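Local coordinates for protein C alpha-dehydrogenase (Sphingobium sp. SYK-6, PDB 4YAG) that binds NADH as a short-chain dehydrogenase/reductase and probably oxidises the alpha-carbon hydroxyl of lignin-derived beta-aryl ethers, using NAD+ as hydride acceptor, at residues D86-N91 / A125-M130; W108-A113 / N201-F206; T232-M237 / V249-N254. One frame throughout, in Å; residues are numbered along the deposited sequence.

Contact 1 of 3, residues D86-N91 / A125-M130; sequences DILINN and AFTPGM. With NAI (1,4-dihydronicotinamide adenine dinucleotide), chain C.
L88 meets F126 and M130 where a central strand of the Rossmann fold is covered by the helix that follows it, the helix of the beta-alpha-beta crossover leading to strand 137-142. Strand 87-90 and residues 125-130 of helix 105-133 run nearly antiparallel, at 167°, with 9.9 Å between the axes of the two short segments. The leucine reaches across with both its branches. L88 CD1 sits over one face of the phenylalanine ring, 4.1 Å from F126 CG, while L88 CD2 rests 4.0 Å from F126 CB, and the two side chains cross at about a right angle. Having CG opposite the backbone N of L88 (chi1 174°) sends this fork toward the helix. T127 adds its methyl CG2 at the margin of the same branch, 4.4 Å from L88 CD2. Nearer the backbone, M130 approaches with its thioether: SD lies 4.1 Å from L88 CB, and a bend at chi3 (67°) carries the terminal methyl over the backbone before the strand, with CE 3.5 Å from D86 O.

A second shell holds these groups. The F126 ring also meets that of F9 on the neighbouring strand 7-11, and the carboxylate of D86 forms a salt bridge with R135, just past the end of that helix, and accepts a hydrogen bond from the T7 backbone N. At its far end the strand runs into the NNAG motif of the family, where N91 belongs to the NADH site: ribose hydroxyl O3D of the dinucleotide donates a hydrogen bond of 2.9 Å to N91 O.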
loop_
_atom_site.group_PDB
_atom_site.type_symbol
_atom_site.label_atom_id
_atom_site.label_comp_id
_atom_site.label_asym_id
_atom_site.label_seq_id
_atom_site.Cartn_x
_atom_site.Cartn_y
_atom_site.Cartn_z
ATOM N N ASP A 86 11.382 23.000 -6.078
ATOM C CA ASP A 86 10.005 23.370 -6.358
ATOM C C ASP A 86 9.242 22.189 -6.926
ATOM O O ASP A 86 8.015 22.118 -6.804
ATOM C CB ASP A 86 9.966 24.504 -7.357
ATOM C CG ASP A 86 10.914 25.619 -6.982
ATOM O OD1 ASP A 86 11.996 25.743 -7.603
ATOM O OD2 ASP A 86 10.595 26.352 -6.018
ATOM N N ILE A 87 9.970 21.289 -7.573
ATOM C CA ILE A 87 9.400 20.096 -8.176
ATOM C C ILE A 87 10.037 18.900 -7.493
ATOM O O ILE A 87 11.267 18.776 -7.451
ATOM C CB ILE A 87 9.628 20.075 -9.688
ATOM C CG1 ILE A 87 8.892 21.262 -10.343
ATOM C CG2 ILE A 87 9.227 18.729 -10.302
ATOM C CD1 ILE A 87 9.243 21.504 -11.795
ATOM N N LEU A 88 9.187 18.027 -6.959
ATOM C CA LEU A 88 9.618 16.815 -6.284
ATOM C C LEU A 88 9.161 15.593 -7.083
ATOM O O LEU A 88 7.967 15.385 -7.264
ATOM C CB LEU A 88 9.040 16.772 -4.860
ATOM C CG LEU A 88 9.272 15.486 -4.059
ATOM C CD1 LEU A 88 10.755 15.250 -3.789
ATOM C CD2 LEU A 88 8.458 15.537 -2.750
ATOM N N ILE A 89 10.113 14.804 -7.577
ATOM C CA ILE A 89 9.810 13.632 -8.399
ATOM C C ILE A 89 10.238 12.396 -7.606
ATOM O O ILE A 89 11.425 12.082 -7.509
ATOM C CB ILE A 89 10.495 13.645 -9.790
ATOM C CG1 ILE A 89 10.299 14.988 -10.514
ATOM C CG2 ILE A 89 10.015 12.441 -10.601
ATOM C CD1 ILE A 89 8.934 15.243 -11.019
ATOM N N ASN A 90 9.265 11.710 -7.012
ATOM C CA ASN A 90 9.532 10.502 -6.254
ATOM C C ASN A 90 9.376 9.339 -7.210
ATOM O O ASN A 90 8.283 8.783 -7.369
ATOM C CB ASN A 90 8.541 10.348 -5.103
ATOM C CG ASN A 90 8.630 11.469 -4.095
ATOM O OD1 ASN A 90 9.680 11.705 -3.503
ATOM N ND2 ASN A 90 7.508 12.163 -3.871
ATOM N N ASN A 91 10.464 8.996 -7.873
ATOM C CA ASN A 91 10.417 8.079 -9.004
ATOM C C ASN A 91 11.188 6.775 -8.811
ATOM O O ASN A 91 10.880 5.786 -9.467
ATOM C CB ASN A 91 10.895 8.819 -10.253
ATOM C CG ASN A 91 11.341 7.903 -11.347
ATOM O OD1 ASN A 91 10.542 7.426 -12.166
ATOM N ND2 ASN A 91 12.637 7.655 -11.385
ATOM N N ALA A 125 9.962 14.573 3.959
ATOM C CA ALA A 125 11.210 15.331 4.058
ATOM C C ALA A 125 11.183 16.653 3.300
ATOM O O ALA A 125 11.799 17.613 3.748
ATOM C CB ALA A 125 12.378 14.490 3.581
ATOM N N PHE A 126 10.487 16.702 2.161
ATOM C CA PHE A 126 10.551 17.868 1.271
ATOM C C PHE A 126 9.364 18.802 1.299
ATOM O O PHE A 126 9.520 20.002 1.075
ATOM C CB PHE A 126 10.788 17.431 -0.176
ATOM C CG PHE A 126 12.192 16.993 -0.424
ATOM C CD1 PHE A 126 12.594 15.704 -0.117
ATOM C CD2 PHE A 126 13.130 17.871 -0.916
ATOM C CE1 PHE A 126 13.915 15.280 -0.312
ATOM C CE2 PHE A 126 14.428 17.458 -1.112
ATOM C CZ PHE A 126 14.833 16.179 -0.809
ATOM N N THR A 127 8.165 18.303 1.539
ATOM C CA THR A 127 7.021 19.199 1.425
ATOM C C THR A 127 6.926 20.301 2.480
ATOM O O THR A 127 6.415 21.362 2.167
ATOM C CB THR A 127 5.644 18.477 1.230
ATOM O OG1 THR A 127 5.332 17.714 2.393
ATOM C CG2 THR A 127 5.679 17.625 0.002
ATOM N N PRO A 128 7.444 20.092 3.715
ATOM C CA PRO A 128 7.378 21.223 4.642
ATOM C C PRO A 128 8.055 22.470 4.066
ATOM O O PRO A 128 7.509 23.567 4.162
ATOM C CB PRO A 128 8.091 20.692 5.887
ATOM C CG PRO A 128 7.792 19.256 5.874
ATOM C CD PRO A 128 7.836 18.856 4.422
ATOM N N GLY A 129 9.220 22.298 3.439
ATOM C CA GLY A 129 9.937 23.415 2.870
ATOM C C GLY A 129 9.232 23.978 1.660
ATOM O O GLY A 129 9.228 25.179 1.453
ATOM N N MET A 130 8.616 23.114 0.864
ATOM C CA MET A 130 7.892 23.561 -0.305
ATOM C C MET A 130 6.711 24.430 0.105
ATOM O O MET A 130 6.418 25.432 -0.539
ATOM C CB MET A 130 7.429 22.377 -1.152
ATOM C CG MET A 130 8.590 21.542 -1.718
ATOM S SD MET A 130 8.081 19.954 -2.452
ATOM C CE MET A 130 7.144 20.519 -3.866
HETATM P PA NAI C . 15.789 2.289 -13.590
HETATM O O1A NAI C . 16.398 1.204 -12.746
HETATM O O2A NAI C . 16.396 2.515 -14.960
HETATM O O5B NAI C . 15.794 3.654 -12.809
HETATM C C5B NAI C . 15.559 3.663 -11.431
HETATM C C4B NAI C . 16.698 4.318 -10.756
HETATM O O4B NAI C . 16.285 4.393 -9.352
HETATM C C3B NAI C . 17.987 3.627 -10.823
HETATM O O3B NAI C . 19.049 4.492 -11.274
HETATM C C2B NAI C . 18.204 3.120 -9.483
HETATM O O2B NAI C . 19.588 3.005 -9.120
HETATM C C1B NAI C . 17.452 4.022 -8.611
HETATM N N9A NAI C . 17.090 3.442 -7.344
HETATM C C8A NAI C . 16.626 2.169 -7.086
HETATM N N7A NAI C . 16.454 1.997 -5.768
HETATM C C5A NAI C . 16.788 3.161 -5.126
HETATM C C6A NAI C . 16.823 3.602 -3.802
HETATM N N6A NAI C . 16.512 2.713 -2.764
HETATM N N1A NAI C . 17.218 4.870 -3.516
HETATM C C2A NAI C . 17.579 5.711 -4.513
HETATM N N3A NAI C . 17.568 5.339 -5.802
HETATM C C4A NAI C . 17.188 4.084 -6.132
HETATM O O3 NAI C . 14.279 1.832 -13.752
HETATM P PN NAI C . 12.959 2.658 -14.170
HETATM O O1N NAI C . 13.281 3.991 -14.830
HETATM O O2N NAI C . 12.179 1.708 -15.046
HETATM O O5D NAI C . 12.218 2.895 -12.763
HETATM C C5D NAI C . 11.631 4.151 -12.414
HETATM C C4D NAI C . 10.277 3.932 -11.845
HETATM O O4D NAI C . 9.377 3.530 -12.942
HETATM C C3D NAI C . 10.201 2.872 -10.834
HETATM O O3D NAI C . 9.425 3.346 -9.714
HETATM C C2D NAI C . 9.530 1.752 -11.489
HETATM O O2D NAI C . 8.837 0.936 -10.538
HETATM C C1D NAI C . 8.604 2.389 -12.408
HETATM N N1N NAI C . 8.101 1.680 -13.525
HETATM C C2N NAI C . 8.873 1.296 -14.595
HETATM C C3N NAI C . 8.287 0.633 -15.661
HETATM C C7N NAI C . 9.100 0.208 -16.836
HETATM O O7N NAI C . 8.630 -0.515 -17.740
HETATM N N7N NAI C . 10.454 0.747 -16.942
HETATM C C4N NAI C . 6.932 0.351 -15.684
HETATM C C5N NAI C . 6.160 0.792 -14.626
HETATM C C6N NAI C . 6.735 1.455 -13.572
#

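Contact 2 of 3, residues W108-A113 / N201-F206; sequences WDYGLA and NRPERF. With NAI (1,4-dihydronicotinamide adenine dinucleotide), chain C.
The loop after helix 198-201, beside the adenosine half of NADH, is fastened to helix 105-133 through Y110, which meets R202, P203 and F206. At the loop's start N201, a residue of the cofactor pocket, has ND2 3.7 Å from ribose carbon C2B of the dinucleotide. R202 lies along one face of the tyrosine ring: its CG makes a CH-pi contact 3.6 Å from the centroid of the Y110 ring. Beyond it the chain bends at chi3, bringing one face of the guanidinium against the ring so that Y110 CD2 lies over its centre, with R202 CZ 3.3 Å from Y110 CD2 and the two planes inclined at 36°. The ring reaches into the loop because Y110 CG stands opposite the backbone N (chi1 166°). P203 CD comes obliquely to the ring, 3.7 Å from Y110 CE1.

F206 works in the reverse sense, offering a ring face to the helix backbone. Y110 CA stands 3.7 Å from the centroid of the F206 ring, almost on its normal, and A113 CB touches F206 CZ at 3.7 Å. Were Y110 replaced by an alanine, R202 would probably lose the ring its guanidinium rests on, and a gap would open between the arginine and the helix.

R202 NH1 also donates to F206 O over 2.9 Å, while salt bridges to D107 and E216 engage NH2 and NE. Acid partners and an aromatic surface together are likely to hold the buried arginine charged and nearly fixed in rotation.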
loop_
_atom_site.group_PDB
_atom_site.type_symbol
_atom_site.label_atom_id
_atom_site.label_comp_id
_atom_site.label_asym_id
_atom_site.label_seq_id
_atom_site.Cartn_x
_atom_site.Cartn_y
_atom_site.Cartn_z
ATOM N N TRP A 108 9.307 -8.644 1.225
ATOM C CA TRP A 108 8.203 -7.715 1.485
ATOM C C TRP A 108 8.711 -6.377 2.004
ATOM O O TRP A 108 8.323 -5.324 1.520
ATOM C CB TRP A 108 7.235 -8.312 2.507
ATOM C CG TRP A 108 6.171 -9.162 1.865
ATOM C CD1 TRP A 108 6.063 -10.515 1.906
ATOM C CD2 TRP A 108 5.084 -8.690 1.075
ATOM N NE1 TRP A 108 4.955 -10.917 1.188
ATOM C CE2 TRP A 108 4.342 -9.809 0.670
ATOM C CE3 TRP A 108 4.656 -7.423 0.683
ATOM C CZ2 TRP A 108 3.207 -9.691 -0.130
ATOM C CZ3 TRP A 108 3.547 -7.313 -0.104
ATOM C CH2 TRP A 108 2.832 -8.436 -0.498
ATOM N N ASP A 109 9.601 -6.433 2.981
ATOM C CA ASP A 109 10.115 -5.216 3.577
ATOM C C ASP A 109 10.876 -4.376 2.558
ATOM O O ASP A 109 10.720 -3.169 2.517
ATOM C CB ASP A 109 10.970 -5.546 4.789
ATOM C CG ASP A 109 10.144 -6.048 5.970
ATOM O OD1 ASP A 109 8.913 -5.827 5.984
ATOM O OD2 ASP A 109 10.738 -6.634 6.894
ATOM N N TYR A 110 11.687 -5.030 1.742
ATOM C CA TYR A 110 12.401 -4.350 0.658
ATOM C C TYR A 110 11.455 -3.697 -0.328
ATOM O O TYR A 110 11.561 -2.510 -0.646
ATOM C CB TYR A 110 13.223 -5.396 -0.062
ATOM C CG TYR A 110 13.814 -5.037 -1.417
ATOM C CD1 TYR A 110 14.469 -3.840 -1.631
ATOM C CD2 TYR A 110 13.754 -5.946 -2.461
ATOM C CE1 TYR A 110 15.024 -3.557 -2.855
ATOM C CE2 TYR A 110 14.317 -5.676 -3.677
ATOM C CZ TYR A 110 14.953 -4.485 -3.873
ATOM O OH TYR A 110 15.534 -4.244 -5.102
ATOM N N GLY A 111 10.505 -4.465 -0.841
ATOM C CA GLY A 111 9.636 -3.931 -1.856
ATOM C C GLY A 111 8.767 -2.785 -1.367
ATOM O O GLY A 111 8.499 -1.817 -2.105
ATOM N N LEU A 112 8.290 -2.891 -0.130
ATOM C CA LEU A 112 7.494 -1.816 0.436
ATOM C C LEU A 112 8.340 -0.603 0.795
ATOM O O LEU A 112 7.904 0.550 0.620
ATOM C CB LEU A 112 6.666 -2.297 1.627
ATOM C CG LEU A 112 5.520 -3.253 1.276
ATOM C CD1 LEU A 112 4.966 -3.897 2.552
ATOM C CD2 LEU A 112 4.422 -2.561 0.499
ATOM N N ALA A 113 9.563 -0.851 1.260
ATOM C CA ALA A 113 10.444 0.255 1.658
ATOM C C ALA A 113 10.751 1.126 0.471
ATOM O O ALA A 113 10.695 2.330 0.581
ATOM C CB ALA A 113 11.741 -0.232 2.279
ATOM N N ASN A 201 20.518 -3.065 -6.965
ATOM C CA ASN A 201 20.042 -1.842 -6.336
ATOM C C ASN A 201 19.440 -2.101 -4.963
ATOM O O ASN A 201 19.205 -1.162 -4.214
ATOM C CB ASN A 201 19.001 -1.133 -7.212
ATOM C CG ASN A 201 19.550 -0.772 -8.576
ATOM O OD1 ASN A 201 20.768 -0.705 -8.749
ATOM N ND2 ASN A 201 18.660 -0.519 -9.549
ATOM N N ARG A 202 19.204 -3.367 -4.642
ATOM C CA ARG A 202 18.624 -3.723 -3.347
ATOM C C ARG A 202 19.556 -3.260 -2.228
ATOM O O ARG A 202 20.733 -3.620 -2.225
ATOM C CB ARG A 202 18.462 -5.239 -3.256
ATOM C CG ARG A 202 17.834 -5.730 -1.956
ATOM C CD ARG A 202 17.831 -7.257 -1.858
ATOM N NE ARG A 202 16.794 -7.896 -2.668
ATOM C CZ ARG A 202 15.716 -8.541 -2.201
ATOM N NH1 ARG A 202 15.461 -8.644 -0.900
ATOM N NH2 ARG A 202 14.865 -9.081 -3.063
ATOM N N PRO A 203 19.046 -2.452 -1.282
ATOM C CA PRO A 203 19.957 -2.041 -0.209
ATOM C C PRO A 203 20.497 -3.226 0.584
ATOM O O PRO A 203 19.843 -4.260 0.716
ATOM C CB PRO A 203 19.089 -1.143 0.671
ATOM C CG PRO A 203 18.032 -0.600 -0.264
ATOM C CD PRO A 203 17.755 -1.740 -1.220
ATOM N N GLU A 204 21.709 -3.069 1.102
ATOM C CA GLU A 204 22.401 -4.162 1.767
ATOM C C GLU A 204 21.567 -4.846 2.850
ATOM O O GLU A 204 21.595 -6.069 2.999
ATOM C CB GLU A 204 23.719 -3.652 2.368
ATOM C CG GLU A 204 24.566 -4.744 3.027
ATOM C CD GLU A 204 25.059 -5.782 2.034
ATOM O OE1 GLU A 204 25.283 -5.426 0.852
ATOM O OE2 GLU A 204 25.216 -6.958 2.436
ATOM N N ARG A 205 20.809 -4.065 3.605
ATOM C CA ARG A 205 20.128 -4.616 4.769
ATOM C C ARG A 205 18.996 -5.565 4.390
ATOM O O ARG A 205 18.515 -6.321 5.241
ATOM C CB ARG A 205 19.589 -3.503 5.659
ATOM C CG ARG A 205 18.468 -2.713 5.054
ATOM C CD ARG A 205 18.193 -1.507 5.925
ATOM N NE ARG A 205 16.990 -0.767 5.561
ATOM C CZ ARG A 205 16.906 0.091 4.544
ATOM N NH1 ARG A 205 17.956 0.306 3.754
ATOM N NH2 ARG A 205 15.781 0.748 4.325
ATOM N N PHE A 206 18.559 -5.528 3.125
ATOM C CA PHE A 206 17.488 -6.421 2.675
ATOM C C PHE A 206 17.988 -7.687 1.957
ATOM O O PHE A 206 17.175 -8.490 1.486
ATOM C CB PHE A 206 16.529 -5.678 1.742
ATOM C CG PHE A 206 15.795 -4.538 2.396
ATOM C CD1 PHE A 206 14.922 -4.767 3.440
ATOM C CD2 PHE A 206 15.978 -3.235 1.958
ATOM C CE1 PHE A 206 14.253 -3.746 4.032
ATOM C CE2 PHE A 206 15.306 -2.200 2.554
ATOM C CZ PHE A 206 14.443 -2.454 3.593
HETATM P PA NAI C . 15.789 2.289 -13.590
HETATM O O1A NAI C . 16.398 1.204 -12.746
HETATM O O2A NAI C . 16.396 2.515 -14.960
HETATM O O5B NAI C . 15.794 3.654 -12.809
HETATM C C5B NAI C . 15.559 3.663 -11.431
HETATM C C4B NAI C . 16.698 4.318 -10.756
HETATM O O4B NAI C . 16.285 4.393 -9.352
HETATM C C3B NAI C . 17.987 3.627 -10.823
HETATM O O3B NAI C . 19.049 4.492 -11.274
HETATM C C2B NAI C . 18.204 3.120 -9.483
HETATM O O2B NAI C . 19.588 3.005 -9.120
HETATM C C1B NAI C . 17.452 4.022 -8.611
HETATM N N9A NAI C . 17.090 3.442 -7.344
HETATM C C8A NAI C . 16.626 2.169 -7.086
HETATM N N7A NAI C . 16.454 1.997 -5.768
HETATM C C5A NAI C . 16.788 3.161 -5.126
HETATM C C6A NAI C . 16.823 3.602 -3.802
HETATM N N6A NAI C . 16.512 2.713 -2.764
HETATM N N1A NAI C . 17.218 4.870 -3.516
HETATM C C2A NAI C . 17.579 5.711 -4.513
HETATM N N3A NAI C . 17.568 5.339 -5.802
HETATM C C4A NAI C . 17.188 4.084 -6.132
HETATM O O3 NAI C . 14.279 1.832 -13.752
HETATM P PN NAI C . 12.959 2.658 -14.170
HETATM O O1N NAI C . 13.281 3.991 -14.830
HETATM O O2N NAI C . 12.179 1.708 -15.046
HETATM O O5D NAI C . 12.218 2.895 -12.763
HETATM C C5D NAI C . 11.631 4.151 -12.414
HETATM C C4D NAI C . 10.277 3.932 -11.845
HETATM O O4D NAI C . 9.377 3.530 -12.942
HETATM C C3D NAI C . 10.201 2.872 -10.834
HETATM O O3D NAI C . 9.425 3.346 -9.714
HETATM C C2D NAI C . 9.530 1.752 -11.489
HETATM O O2D NAI C . 8.837 0.936 -10.538
HETATM C C1D NAI C . 8.604 2.389 -12.408
HETATM N N1N NAI C . 8.101 1.680 -13.525
HETATM C C2N NAI C . 8.873 1.296 -14.595
HETATM C C3N NAI C . 8.287 0.633 -15.661
HETATM C C7N NAI C . 9.100 0.208 -16.836
HETATM O O7N NAI C . 8.630 -0.515 -17.740
HETATM N N7N NAI C . 10.454 0.747 -16.942
HETATM C C4N NAI C . 6.932 0.351 -15.684
HETATM C C5N NAI C . 6.160 0.792 -14.626
HETATM C C6N NAI C . 6.735 1.455 -13.572
#

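Contact 3 of 3, residues T232-M237 / V249-N254; sequences TEVGDM and VSTHGN
M237 and T251 meet at about a right angle, the methionine reaching from helix 231-244 across the threonine that follows strand 248-250. Extended beyond CG, the M237 chain brings its thioether over the T251 backbone: SD lies 3.9 Å from T251 CG2 and 4.0 Å from T251 CA, and M237 CE goes on to 4.2 Å from T251 O. Nearer the root of the same side chain, M237 CB packs against V249, whose CG1 comes to 4.0 Å from it. The methionine thus spans two residues that both point toward the helix, while S250 between them turns away and shares a hydrogen bond with S269 of the second subunit.

One turn earlier on the helix, V234 comes obliquely at the same threonine methyl, its CG2 4.0 Å from T251 CG2. That methyl is consequently touched by V234 and M237 together. The T251 first torsion (66°) divides the work of its two branches: CG2 faces the helix, and OG1, placed between the backbone N and the carbonyl carbon, serves the polar side. There OG1 is hydrogen-bonded to H252 ND1 over 2.7 Å, lying in the plane of the imidazole at its edge, and also receives the backbone N-H of G189, so two bonds grip this buried hydroxyl.

The contact joins helix 231-244 to strand 248-250, the strand that follows it and an outermost one of the parallel Rossmann sheet within this chain. V249 is backbone-bonded to V185 and M187 on strand 181-187, and V234 also touches L186 of that strand and I17 of helix 16-27.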
loop_
_atom_site.group_PDB
_atom_site.type_symbol
_atom_site.label_atom_id
_atom_site.label_comp_id
_atom_site.label_asym_id
_atom_site.label_seq_id
_atom_site.Cartn_x
_atom_site.Cartn_y
_atom_site.Cartn_z
ATOM N N THR A 232 12.422 9.739 -22.666
ATOM C CA THR A 232 12.177 11.165 -22.933
ATOM C C THR A 232 10.713 11.416 -23.336
ATOM O O THR A 232 10.181 12.502 -23.091
ATOM C CB THR A 232 13.114 11.745 -23.981
ATOM O OG1 THR A 232 13.126 10.904 -25.133
ATOM C CG2 THR A 232 14.541 11.846 -23.421
ATOM N N GLU A 233 10.071 10.425 -23.945
ATOM C CA GLU A 233 8.648 10.546 -24.253
ATOM C C GLU A 233 7.833 10.635 -22.969
ATOM O O GLU A 233 6.923 11.457 -22.858
ATOM C CB GLU A 233 8.146 9.393 -25.114
ATOM C CG GLU A 233 6.665 9.588 -25.477
ATOM C CD GLU A 233 6.121 8.650 -26.546
ATOM O OE1 GLU A 233 6.844 7.742 -27.029
ATOM O OE2 GLU A 233 4.936 8.846 -26.902
ATOM N N VAL A 234 8.190 9.829 -21.975
ATOM C CA VAL A 234 7.546 9.912 -20.672
ATOM C C VAL A 234 7.863 11.277 -20.038
ATOM O O VAL A 234 7.008 11.916 -19.415
ATOM C CB VAL A 234 7.985 8.770 -19.736
ATOM C CG1 VAL A 234 7.246 8.848 -18.425
ATOM C CG2 VAL A 234 7.734 7.411 -20.389
ATOM N N GLY A 235 9.099 11.739 -20.206
ATOM C CA GLY A 235 9.485 13.029 -19.673
ATOM C C GLY A 235 8.586 14.144 -20.181
ATOM O O GLY A 235 8.194 15.024 -19.407
ATOM N N ASP A 236 8.251 14.110 -21.459
ATOM C CA ASP A 236 7.412 15.160 -22.030
ATOM C C ASP A 236 5.994 15.079 -21.481
ATOM O O ASP A 236 5.349 16.107 -21.275
ATOM C CB ASP A 236 7.435 15.111 -23.551
ATOM C CG ASP A 236 8.675 15.767 -24.117
ATOM O OD1 ASP A 236 9.244 16.663 -23.432
ATOM O OD2 ASP A 236 9.071 15.401 -25.244
ATOM N N MET A 237 5.507 13.873 -21.237
ATOM C CA MET A 237 4.193 13.725 -20.600
ATOM C C MET A 237 4.190 14.353 -19.227
ATOM O O MET A 237 3.171 14.885 -18.772
ATOM C CB MET A 237 3.805 12.258 -20.461
ATOM C CG MET A 237 3.652 11.514 -21.761
ATOM S SD MET A 237 3.236 9.795 -21.473
ATOM C CE MET A 237 3.440 9.132 -23.123
ATOM N N VAL A 249 -1.363 10.416 -15.118
ATOM C CA VAL A 249 -0.708 10.240 -16.407
ATOM C C VAL A 249 -0.441 8.761 -16.604
ATOM O O VAL A 249 0.218 8.148 -15.769
ATOM C CB VAL A 249 0.642 10.978 -16.468
ATOM C CG1 VAL A 249 1.357 10.652 -17.789
ATOM C CG2 VAL A 249 0.452 12.481 -16.319
ATOM N N SER A 250 -0.959 8.197 -17.697
ATOM C CA SER A 250 -0.659 6.820 -18.087
ATOM C C SER A 250 0.047 6.858 -19.425
ATOM O O SER A 250 -0.314 7.620 -20.310
ATOM C CB SER A 250 -1.927 5.960 -18.207
ATOM O OG SER A 250 -2.611 5.881 -16.954
ATOM N N THR A 251 1.055 6.020 -19.584
ATOM C CA THR A 251 1.857 6.073 -20.806
ATOM C C THR A 251 1.355 5.163 -21.925
ATOM O O THR A 251 1.708 5.359 -23.097
ATOM C CB THR A 251 3.324 5.690 -20.524
ATOM O OG1 THR A 251 3.386 4.321 -20.129
ATOM C CG2 THR A 251 3.932 6.554 -19.448
ATOM N N HIS A 252 0.537 4.171 -21.575
ATOM C CA HIS A 252 0.084 3.151 -22.514
ATOM C C HIS A 252 -1.389 2.856 -22.309
ATOM O O HIS A 252 -1.871 2.920 -21.177
ATOM C CB HIS A 252 0.839 1.841 -22.274
ATOM C CG HIS A 252 2.257 1.857 -22.762
ATOM N ND1 HIS A 252 3.255 2.522 -22.103
ATOM C CD2 HIS A 252 2.830 1.240 -23.827
ATOM C CE1 HIS A 252 4.402 2.349 -22.769
ATOM N NE2 HIS A 252 4.164 1.572 -23.800
ATOM N N GLY A 253 -2.075 2.503 -23.389
ATOM C CA GLY A 253 -3.480 2.141 -23.326
ATOM C C GLY A 253 -3.792 0.658 -23.395
ATOM O O GLY A 253 -4.968 0.271 -23.413
ATOM N N ASN A 254 -2.757 -0.180 -23.408
ATOM C CA ASN A 254 -2.916 -1.610 -23.643
ATOM C C ASN A 254 -3.712 -2.348 -22.565
ATOM O O ASN A 254 -4.167 -3.473 -22.790
ATOM C CB ASN A 254 -1.527 -2.254 -23.768
ATOM C CG ASN A 254 -0.658 -1.573 -24.811
ATOM O OD1 ASN A 254 -0.260 -0.414 -24.655
ATOM N ND2 ASN A 254 -0.356 -2.290 -25.886
#

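Along the chain, contacts 1 and 2 interlock: their segments alternate, 108-113 falling between 86-91 and 125-130, and both use helix 105-133. Contact 3 comes later, in series with each. Contacts 1 and 3 reach the same parallel sheet, at central strand 87-90 and at strand 248-250, outermost within this chain, with centres 22 Å apart. Contact 2 stands off the sheet, its centre likewise 22 Å from that of contact 1 and 27 Å from that of contact 3, on the opposite side of the chain's centre from contact 3. Contacts 2 and 3 both reach the second subunit. One long helix thereby links the Rossmann core to the loop beside NADH, which contacts 1 and 2 both touch, while contact 3 lies at the sheet's edge.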